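Local structure of phospholyase (Arthrobacter aurescens, 5G4I) at residues A[385-388]-A[389-393]; A[413-416]-A[417-421]; A[222-225]-A[226-229]; A[18-21]-A[22-26]. The protein catalyses the pyridoxal-phosphate-dependent elimination of phosphate from ethanolamine phosphate, using the fold of a class III transaminase. One frame throughout, in Å; residues are numbered along the deposited sequence.

How the contacts relate
Contacts 2 and 3 are buried loop turns, contact 1 lies on a partly buried helix, and contact 4 is at the surface. Both helical contacts, 1 and 4, pair opposite charges four residues apart, Lys388 with Glu392 and Asp18 with Arg22. The two turns are both type I; one crosses its contact with a backbone bond and a proline-phenylalanine CH-pi contact, the other with van der Waals contacts alone, carbon on carbon and a methyl on a carbonyl oxygen. Helix 421-436 packs on contacts 1 and 2, and strand 368-373 on contacts 1 and 3. Contacts 2 and 3 come within about 6 Å at their nearest atoms, and both border the cofactor-binding Gln254. Contact 4 instead meets the second subunit.

Contact 1 (A[385-388]-A[389-393]); sequences ALTK and ILIED
Ala385 lies within helix 384-396, and its O accepts Ile389 N at 3.2 Å, the first of four alpha-helical i to i+4 bonds across the contact. Leu386 follows with the same bond to Leu390 N, 3.0 Å from Leu386 O, while its CD2 lies 4.2 Å from Ile389 CD1 in a light apolar contact. Its side chain also reaches Ile373 on strand 368-373, one of the surfaces against which this partly buried helix is laid. At Thr387, O takes Ile391 N at 3.0 Å, and OG1 is bonded one turn back, to Ala383 O. Leu390 and Ile391 lie on the buried side, Leu390 against Ser434 and Leu435 of helix 421-436 and Ile391 against Arg403. Lys388 O receives Glu392 N in a nearly straight bond (170°), and the side chains of this pair form a salt bridge. Lys388 leaves with CG anti to its backbone N (chi1 176°) and bends at chi2, carrying NZ outward and slightly forward, while Glu392, bent at chi2, brings OE2 back to meet it. The carboxylate is shared: OE1 pairs with Arg395, and OE2 also accepts Arg36 N. From Lys388 NZ the approach is to the anti lone pair of Glu392 OE2, at 2.8 Å.

Contact 2 (A[413-416]-A[417-421]); sequences MRPP and LVFGR. With PO4 (phosphate ion), chain D.
Phe419 folds back onto Pro415 across the type I turn Pro416-Phe419, in the loop between strand 410-413 and helix 421-436. The turn is closed by a hydrogen bond from Phe419 N to Pro416 O, 3.1 Å. At the root of the side chain, Phe419 CB lies 3.2 Å from Pro416 O. A chi1 of -172° swings the ring away from its own backbone N and against Pro415, which stands over one face of the ring. Phe419 CG is 3.5 Å from Pro415 CG, and Phe419 CD2 is 3.4 Å from Pro415 CB. Farther out, Phe419 CE2 is still 3.9 Å from Pro415 CB. The evidence for CH-pi contact is that Pro415 CG stands 3.7 Å from the Phe419 ring centroid, 17° off the normal. Ala424, Leu427 and Leu58 also touch the phenylalanine. Just before the prolines, Arg414 turns to a phosphate ion, probably from the crystallisation liquor: Arg414 NH1 donates to O1 (2.8 Å) and NH2 to O2 (3.0 Å), the phosphorus lying in the guanidinium plane. The phosphate is also hydrogen-bonded to Tyr61, Gln254 and Arg90 of the second subunit. Two arginines, one from each subunit, would stabilise an anion here, beside the cofactor-binding Gln254.

Contact 3 (A[222-225]-A[226-229]); sequences STEG and LLQL
Leu226 and Leu227 reach back to Ser222 and Glu224 by van der Waals contact alone, with no hydrogen bond between 222-225 and 226-229. Leu226 CD2 lies 4.0 Å from Ser222 CB and equally far from Ser222 CA, touching the start of the turn with one methyl. Leu227 grips the turn farther on and somewhat more closely: its CD1 rests 3.8 Å from Glu224 CB, and its CD2 sits 3.6 Å from Glu224 O. The fork therefore straddles Glu224, one branch on the side chain and the other on the carbonyl. A chi1 of -48° sets Leu227 CG beside its own backbone N, from where both methyls can turn back to the preceding segment.

Within the contact the one backbone bond lies inside 222-225, where Gly225 N to Ser222 O, 3.0 Å, closes a type I turn. Gly225 then takes phi 109°, a value that glycine reaches readily, and Leu226 also has a positive phi, 59°; these two residues turn the chain out of the helical start. The loop leads to helix 233-243 from strand 214-217, which belongs to the seven-stranded mixed sheet characteristic of fold type I PLP enzymes.

Polar ends are satisfied outside the two segments. Ser222 OG bonds to Asp218 OD2, and its side chain touches Gln254, a cofactor-binding residue; the serine side chain is about 6 Å from the bound PLP at their nearest atoms. Glu224 bends at chi2, bringing OE2 to Ser143 OG. Leu226 O is held by Arg363 NH1, and Leu226 also packs on Phe368. Beyond the contact, Gln228 N bonds to Asp178 OD1.

Contact 4 (A[18-21]-A[22-26]); sequences DLLA and RRYAT
Leu19 and Arg22 meet one turn apart on helix 19-24, the short N-terminal helix that packs on the second subunit. The close-packed part of the contact is on this side. Leu19 CD1 lies over one face of the Arg22 guanidinium, 4.1 Å from Arg22 NH1, and the pair borders the interface, since both side chains touch Val97 of the second subunit. Arg23, which is buried, stretches out from CG to NE to give NH1 to Thr89 O of the second subunit. The backbone here is regular: Leu19 O accepts Arg23 N at 2.9 Å, and Leu20 O accepts Tyr24 N.

Leu20 and Tyr24 form a partly exposed apolar flank. Leu20 CG stands over the ring face, 4.2 Å from the Tyr24 centroid and 23° off the normal, a CH-pi approach offset toward the rim, and Leu20 CD1 is 3.6 Å from Tyr24 CZ. A chi1 of -173° sends Leu20 CG outward from the helix, and the tyrosine ring leans back across it. Leu33 touches Leu20 in turn, and Pro29 lies on Tyr24.

The looser, solvent-facing side holds Ala21 and Ala25, linked by a less straight bond (142°) from Ala25 N to Ala21 O, and Asp18, the first modelled residue. Arg22 reaches from the interface to this side: its NH2 makes a salt bridge to Glu101 of the second subunit while NH1 turns to Asp18. Asp18 and Arg22 run side by side, carboxylate and guanidinium nearly coplanar, and the bend of Arg22 at chi3 places its edge at the acid. Arg22 NH1 donates to Asp18 OD2 at 3.0 Å, nearly along the C-O axis.

Contact 1 (A[385-388]-A[389-393])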
loop_
_atom_site.group_PDB
_atom_site.type_symbol
_atom_site.label_atom_id
_atom_site.label_comp_id
_atom_site.label_asym_id
_atom_site.label_seq_id
_atom_site.Cartn_x
_atom_site.Cartn_y
_atom_site.Cartn_z
ATOM N N ALA A 385 -21.879 20.228 -18.755
ATOM C CA ALA A 385 -22.126 19.484 -19.976
ATOM C C ALA A 385 -21.202 19.918 -21.171
ATOM O O ALA A 385 -20.819 19.083 -21.955
ATOM C CB ALA A 385 -23.626 19.646 -20.443
ATOM N N LEU A 386 -20.897 21.234 -21.250
ATOM C CA LEU A 386 -19.979 21.756 -22.281
ATOM C C LEU A 386 -18.518 21.202 -22.003
ATOM O O LEU A 386 -17.768 20.864 -22.942
ATOM C CB LEU A 386 -19.922 23.267 -22.321
ATOM C CG LEU A 386 -21.230 24.055 -22.704
ATOM C CD1 LEU A 386 -21.064 25.517 -22.845
ATOM C CD2 LEU A 386 -21.809 23.429 -23.953
ATOM N N THR A 387 -18.205 21.080 -20.731
ATOM C CA THR A 387 -16.871 20.495 -20.340
ATOM C C THR A 387 -16.733 19.087 -20.850
ATOM O O THR A 387 -15.702 18.699 -21.394
ATOM C CB THR A 387 -16.669 20.586 -18.761
ATOM O OG1 THR A 387 -16.947 21.887 -18.297
ATOM C CG2 THR A 387 -15.222 20.274 -18.363
ATOM N N LYS A 388 -17.784 18.238 -20.703
ATOM C CA LYS A 388 -17.759 16.876 -21.190
ATOM C C LYS A 388 -17.595 16.800 -22.715
ATOM O O LYS A 388 -16.889 15.970 -23.288
ATOM C CB LYS A 388 -19.029 16.115 -20.699
ATOM C CG LYS A 388 -19.141 14.745 -21.225
ATOM C CD LYS A 388 -18.143 13.813 -20.682
ATOM C CE LYS A 388 -18.537 12.336 -21.005
ATOM N NZ LYS A 388 -17.338 11.525 -20.831
ATOM N N ILE A 389 -18.356 17.684 -23.396
ATOM C CA ILE A 389 -18.246 17.823 -24.891
ATOM C C ILE A 389 -16.774 18.069 -25.315
ATOM O O ILE A 389 -16.239 17.389 -26.227
ATOM C CB ILE A 389 -19.197 18.950 -25.439
ATOM C CG1 ILE A 389 -20.652 18.476 -25.348
ATOM C CG2 ILE A 389 -18.808 19.329 -26.836
ATOM C CD1 ILE A 389 -21.701 19.547 -25.674
ATOM N N LEU A 390 -16.144 19.014 -24.612
ATOM C CA LEU A 390 -14.724 19.334 -24.911
ATOM C C LEU A 390 -13.757 18.136 -24.665
ATOM O O LEU A 390 -12.843 17.876 -25.469
ATOM C CB LEU A 390 -14.270 20.512 -24.120
ATOM C CG LEU A 390 -14.912 21.904 -24.431
ATOM C CD1 LEU A 390 -14.630 22.937 -23.353
ATOM C CD2 LEU A 390 -14.397 22.448 -25.768
ATOM N N ILE A 391 -13.973 17.452 -23.549
ATOM C CA ILE A 391 -13.108 16.267 -23.272
ATOM C C ILE A 391 -13.232 15.151 -24.337
ATOM O O ILE A 391 -12.234 14.617 -24.821
ATOM C CB ILE A 391 -13.431 15.730 -21.839
ATOM C CG1 ILE A 391 -12.957 16.724 -20.818
ATOM C CG2 ILE A 391 -12.836 14.346 -21.590
ATOM C CD1 ILE A 391 -13.547 16.501 -19.407
ATOM N N GLU A 392 -14.504 14.845 -24.747
ATOM C CA GLU A 392 -14.687 13.840 -25.791
ATOM C C GLU A 392 -14.180 14.324 -27.170
ATOM O O GLU A 392 -13.614 13.516 -27.952
ATOM C CB GLU A 392 -16.162 13.440 -25.831
ATOM C CG GLU A 392 -16.648 12.709 -24.583
ATOM C CD GLU A 392 -16.237 11.225 -24.469
ATOM O OE1 GLU A 392 -15.703 10.695 -25.440
ATOM O OE2 GLU A 392 -16.629 10.603 -23.398
ATOM N N ASP A 393 -14.432 15.617 -27.486
ATOM C CA ASP A 393 -13.948 16.166 -28.736
ATOM C C ASP A 393 -12.385 16.155 -28.864
ATOM O O ASP A 393 -11.773 15.795 -29.857
ATOM C CB ASP A 393 -14.506 17.590 -28.985
ATOM C CG ASP A 393 -14.132 18.118 -30.361
ATOM O OD1 ASP A 393 -14.532 17.499 -31.350
ATOM O OD2 ASP A 393 -13.448 19.078 -30.450
#

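Contact 2 (A[413-416]-A[417-421])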
loop_
_atom_site.group_PDB
_atom_site.type_symbol
_atom_site.label_atom_id
_atom_site.label_comp_id
_atom_site.label_asym_id
_atom_site.label_seq_id
_atom_site.Cartn_x
_atom_site.Cartn_y
_atom_site.Cartn_z
ATOM N N MET A 413 -5.229 19.774 -17.262
ATOM C CA MET A 413 -4.128 19.293 -18.151
ATOM C C MET A 413 -2.857 19.187 -17.363
ATOM O O MET A 413 -2.501 20.160 -16.634
ATOM C CB MET A 413 -3.977 20.299 -19.162
ATOM C CG MET A 413 -5.186 20.220 -20.090
ATOM S SD MET A 413 -5.734 21.567 -21.062
ATOM C CE MET A 413 -5.093 23.211 -20.932
ATOM N N ARG A 414 -2.289 17.998 -17.421
ATOM C CA ARG A 414 -1.277 17.559 -16.441
ATOM C C ARG A 414 -0.546 16.429 -17.118
ATOM O O ARG A 414 -0.633 15.298 -16.714
ATOM C CB ARG A 414 -1.970 17.134 -15.085
ATOM C CG ARG A 414 -1.017 16.572 -13.958
ATOM C CD ARG A 414 -1.735 15.731 -12.862
ATOM N NE ARG A 414 -2.250 14.532 -13.543
ATOM C CZ ARG A 414 -3.116 13.667 -12.972
ATOM N NH1 ARG A 414 -3.326 13.685 -11.623
ATOM N NH2 ARG A 414 -3.599 12.606 -13.590
ATOM N N PRO A 415 0.333 16.781 -18.089
ATOM C CA PRO A 415 1.033 15.713 -18.883
ATOM C C PRO A 415 2.243 15.097 -18.212
ATOM O O PRO A 415 2.728 15.727 -17.206
ATOM C CB PRO A 415 1.466 16.492 -20.138
ATOM C CG PRO A 415 1.679 17.906 -19.649
ATOM C CD PRO A 415 0.581 18.138 -18.651
ATOM N N PRO A 416 2.805 13.996 -18.666
ATOM C CA PRO A 416 4.166 13.573 -18.268
ATOM C C PRO A 416 5.136 14.769 -18.294
ATOM O O PRO A 416 4.998 15.686 -19.132
ATOM C CB PRO A 416 4.523 12.468 -19.289
ATOM C CG PRO A 416 3.120 11.934 -19.664
ATOM C CD PRO A 416 2.232 13.136 -19.752
ATOM N N LEU A 417 6.108 14.809 -17.362
ATOM C CA LEU A 417 7.037 15.991 -17.239
ATOM C C LEU A 417 8.075 16.058 -18.372
ATOM O O LEU A 417 8.901 16.992 -18.405
ATOM C CB LEU A 417 7.695 16.058 -15.832
ATOM C CG LEU A 417 7.628 17.489 -15.257
ATOM C CD1 LEU A 417 6.261 17.867 -14.767
ATOM C CD2 LEU A 417 8.656 17.686 -14.118
ATOM N N VAL A 418 8.106 15.105 -19.319
ATOM C CA VAL A 418 8.876 15.164 -20.550
ATOM C C VAL A 418 8.114 15.875 -21.687
ATOM O O VAL A 418 8.635 15.995 -22.806
ATOM C CB VAL A 418 9.366 13.761 -20.976
ATOM C CG1 VAL A 418 10.377 13.207 -20.051
ATOM C CG2 VAL A 418 8.213 12.797 -21.172
ATOM N N PHE A 419 6.946 16.435 -21.450
ATOM C CA PHE A 419 6.144 17.201 -22.441
ATOM C C PHE A 419 6.826 18.539 -22.646
ATOM O O PHE A 419 7.217 19.288 -21.712
ATOM C CB PHE A 419 4.765 17.429 -21.757
ATOM C CG PHE A 419 3.633 18.038 -22.578
ATOM C CD1 PHE A 419 3.462 19.417 -22.557
ATOM C CD2 PHE A 419 2.658 17.248 -23.193
ATOM C CE1 PHE A 419 2.355 20.030 -23.131
ATOM C CE2 PHE A 419 1.552 17.854 -23.775
ATOM C CZ PHE A 419 1.396 19.218 -23.714
ATOM N N GLY A 420 7.046 18.848 -23.935
ATOM C CA GLY A 420 7.802 20.042 -24.398
ATOM C C GLY A 420 6.930 21.044 -25.190
ATOM O O GLY A 420 5.697 20.916 -25.321
ATOM N N ARG A 421 7.573 22.087 -25.745
ATOM C CA ARG A 421 6.916 23.179 -26.406
ATOM C C ARG A 421 6.150 22.763 -27.639
ATOM O O ARG A 421 4.992 23.193 -27.799
ATOM C CB ARG A 421 7.962 24.284 -26.731
ATOM C CG ARG A 421 7.433 25.439 -27.612
ATOM C CD ARG A 421 6.550 26.303 -26.835
HETATM P P PO4 D . -5.948 11.310 -10.889
HETATM O O1 PO4 D . -5.369 12.438 -10.264
HETATM O O2 PO4 D . -5.073 10.579 -11.905
HETATM O O3 PO4 D . -6.772 12.112 -11.890
HETATM O O4 PO4 D . -6.787 10.355 -10.080
#

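Contact 3 (A[222-225]-A[226-229])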
loop_
_atom_site.group_PDB
_atom_site.type_symbol
_atom_site.label_atom_id
_atom_site.label_comp_id
_atom_site.label_asym_id
_atom_site.label_seq_id
_atom_site.Cartn_x
_atom_site.Cartn_y
_atom_site.Cartn_z
ATOM N N SER A 222 -6.125 20.971 -6.236
ATOM C CA SER A 222 -6.583 20.496 -7.535
ATOM C C SER A 222 -7.965 19.898 -7.563
ATOM O O SER A 222 -8.817 20.323 -8.407
ATOM C CB SER A 222 -5.550 19.567 -8.155
ATOM O OG SER A 222 -5.328 18.427 -7.367
ATOM N N THR A 223 -8.323 18.977 -6.673
ATOM C CA THR A 223 -9.665 18.402 -6.608
ATOM C C THR A 223 -10.753 19.498 -6.402
ATOM O O THR A 223 -11.898 19.353 -6.855
ATOM C CB THR A 223 -9.717 17.336 -5.482
ATOM O OG1 THR A 223 -8.723 16.357 -5.769
ATOM C CG2 THR A 223 -11.071 16.641 -5.332
ATOM N N GLU A 224 -10.370 20.527 -5.616
ATOM C CA GLU A 224 -11.216 21.666 -5.273
ATOM C C GLU A 224 -11.519 22.605 -6.482
ATOM O O GLU A 224 -12.383 23.509 -6.360
ATOM C CB GLU A 224 -10.472 22.533 -4.241
ATOM C CG GLU A 224 -10.319 21.923 -2.837
ATOM C CD GLU A 224 -9.123 21.010 -2.675
ATOM O OE1 GLU A 224 -8.382 20.680 -3.674
ATOM O OE2 GLU A 224 -8.866 20.571 -1.520
ATOM N N GLY A 225 -10.855 22.399 -7.610
ATOM C CA GLY A 225 -10.959 23.259 -8.831
ATOM C C GLY A 225 -9.762 24.105 -9.156
ATOM O O GLY A 225 -9.914 25.138 -9.875
ATOM N N LEU A 226 -8.568 23.811 -8.673
ATOM C CA LEU A 226 -7.332 24.542 -8.885
ATOM C C LEU A 226 -7.358 25.988 -8.414
ATOM O O LEU A 226 -7.388 26.966 -9.198
ATOM C CB LEU A 226 -6.842 24.453 -10.399
ATOM C CG LEU A 226 -6.210 23.162 -10.811
ATOM C CD1 LEU A 226 -5.998 23.170 -12.370
ATOM C CD2 LEU A 226 -4.846 22.951 -10.111
ATOM N N LEU A 227 -7.490 26.144 -7.097
ATOM C CA LEU A 227 -7.674 27.456 -6.457
ATOM C C LEU A 227 -6.400 28.308 -6.402
ATOM O O LEU A 227 -5.292 27.767 -6.323
ATOM C CB LEU A 227 -8.158 27.186 -5.034
ATOM C CG LEU A 227 -9.318 26.199 -4.827
ATOM C CD1 LEU A 227 -9.665 26.097 -3.322
ATOM C CD2 LEU A 227 -10.547 26.559 -5.615
ATOM N N GLN A 228 -6.566 29.641 -6.458
ATOM C CA GLN A 228 -5.456 30.579 -6.279
ATOM C C GLN A 228 -5.688 31.267 -4.925
ATOM O O GLN A 228 -6.645 32.069 -4.787
ATOM C CB GLN A 228 -5.371 31.642 -7.436
ATOM C CG GLN A 228 -4.198 32.616 -7.206
ATOM C CD GLN A 228 -4.148 33.852 -8.175
ATOM O OE1 GLN A 228 -4.816 33.867 -9.208
ATOM N NE2 GLN A 228 -3.387 34.868 -7.810
ATOM N N LEU A 229 -4.845 30.999 -3.946
ATOM C CA LEU A 229 -5.122 31.497 -2.597
ATOM C C LEU A 229 -4.606 32.917 -2.382
ATOM O O LEU A 229 -3.537 33.276 -2.928
ATOM C CB LEU A 229 -4.482 30.559 -1.545
ATOM C CG LEU A 229 -5.293 29.305 -1.187
ATOM C CD1 LEU A 229 -5.645 28.372 -2.363
ATOM C CD2 LEU A 229 -4.533 28.514 -0.131
#

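Contact 4 (A[18-21]-A[22-26])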
loop_
_atom_site.group_PDB
_atom_site.type_symbol
_atom_site.label_atom_id
_atom_site.label_comp_id
_atom_site.label_asym_id
_atom_site.label_seq_id
_atom_site.Cartn_x
_atom_site.Cartn_y
_atom_site.Cartn_z
ATOM N N ASP A 18 -14.467 -8.679 -26.283
ATOM C CA ASP A 18 -14.632 -9.469 -25.089
ATOM C C ASP A 18 -13.948 -8.836 -23.879
ATOM O O ASP A 18 -14.321 -9.255 -22.812
ATOM C CB ASP A 18 -13.967 -10.853 -25.335
ATOM C CG ASP A 18 -12.459 -10.699 -25.736
ATOM O OD1 ASP A 18 -12.272 -10.352 -26.910
ATOM O OD2 ASP A 18 -11.488 -10.808 -24.940
ATOM N N LEU A 19 -12.947 -7.949 -24.045
ATOM C CA LEU A 19 -12.168 -7.466 -22.830
ATOM C C LEU A 19 -13.052 -6.800 -21.786
ATOM O O LEU A 19 -12.868 -7.063 -20.543
ATOM C CB LEU A 19 -11.006 -6.588 -23.271
ATOM C CG LEU A 19 -10.027 -6.223 -22.155
ATOM C CD1 LEU A 19 -9.420 -7.514 -21.585
ATOM C CD2 LEU A 19 -8.915 -5.314 -22.679
ATOM N N LEU A 20 -13.953 -5.885 -22.178
ATOM C CA LEU A 20 -14.782 -5.180 -21.212
ATOM C C LEU A 20 -15.656 -6.139 -20.364
ATOM O O LEU A 20 -15.735 -6.090 -19.121
ATOM C CB LEU A 20 -15.674 -4.132 -21.919
ATOM C CG LEU A 20 -16.475 -3.213 -21.035
ATOM C CD1 LEU A 20 -15.658 -2.285 -20.116
ATOM C CD2 LEU A 20 -17.372 -2.286 -21.887
ATOM N N ALA A 21 -16.303 -7.120 -21.059
ATOM C CA ALA A 21 -17.083 -8.095 -20.326
ATOM C C ALA A 21 -16.229 -8.994 -19.385
ATOM O O ALA A 21 -16.672 -9.283 -18.248
ATOM C CB ALA A 21 -17.880 -8.987 -21.319
ATOM N N ARG A 22 -15.032 -9.373 -19.853
ATOM C CA ARG A 22 -14.096 -10.187 -19.051
ATOM C C ARG A 22 -13.659 -9.398 -17.763
ATOM O O ARG A 22 -13.578 -9.984 -16.661
ATOM C CB ARG A 22 -12.903 -10.650 -19.798
ATOM C CG ARG A 22 -13.253 -11.702 -20.912
ATOM C CD ARG A 22 -12.131 -11.952 -21.878
ATOM N NE ARG A 22 -10.864 -12.316 -21.210
ATOM C CZ ARG A 22 -9.630 -12.051 -21.682
ATOM N NH1 ARG A 22 -9.407 -11.444 -22.887
ATOM N NH2 ARG A 22 -8.583 -12.406 -20.945
ATOM N N ARG A 23 -13.459 -8.103 -17.926
ATOM C CA ARG A 23 -13.220 -7.207 -16.765
ATOM C C ARG A 23 -14.332 -7.160 -15.786
ATOM O O ARG A 23 -14.179 -7.295 -14.535
ATOM C CB ARG A 23 -12.864 -5.801 -17.295
ATOM C CG ARG A 23 -12.631 -4.772 -16.176
ATOM C CD ARG A 23 -12.514 -3.423 -16.758
ATOM N NE ARG A 23 -12.500 -2.320 -15.759
ATOM C CZ ARG A 23 -11.452 -1.468 -15.502
ATOM N NH1 ARG A 23 -10.276 -1.642 -16.103
ATOM N NH2 ARG A 23 -11.667 -0.448 -14.613
ATOM N N TYR A 24 -15.551 -6.960 -16.272
ATOM C CA TYR A 24 -16.696 -6.833 -15.385
ATOM C C TYR A 24 -16.981 -8.129 -14.605
ATOM O O TYR A 24 -17.498 -8.068 -13.483
ATOM C CB TYR A 24 -17.944 -6.380 -16.192
ATOM C CG TYR A 24 -17.999 -4.962 -16.648
ATOM C CD1 TYR A 24 -17.017 -4.005 -16.334
ATOM C CD2 TYR A 24 -19.039 -4.529 -17.493
ATOM C CE1 TYR A 24 -17.078 -2.673 -16.786
ATOM C CE2 TYR A 24 -19.072 -3.210 -17.952
ATOM C CZ TYR A 24 -18.135 -2.278 -17.552
ATOM O OH TYR A 24 -18.172 -0.931 -18.020
ATOM N N ALA A 25 -16.606 -9.295 -15.168
ATOM C CA ALA A 25 -16.774 -10.582 -14.540
ATOM C C ALA A 25 -15.716 -10.922 -13.485
ATOM O O ALA A 25 -15.789 -11.977 -12.833
ATOM C CB ALA A 25 -16.796 -11.706 -15.601
ATOM N N THR A 26 -14.687 -10.048 -13.323
ATOM C CA THR A 26 -13.554 -10.374 -12.423
ATOM C C THR A 26 -13.303 -9.237 -11.407
ATOM O O THR A 26 -13.476 -9.445 -10.161
ATOM C CB THR A 26 -12.252 -10.656 -13.244
ATOM O OG1 THR A 26 -11.969 -9.611 -14.205
ATOM C CG2 THR A 26 -12.277 -12.031 -13.969
#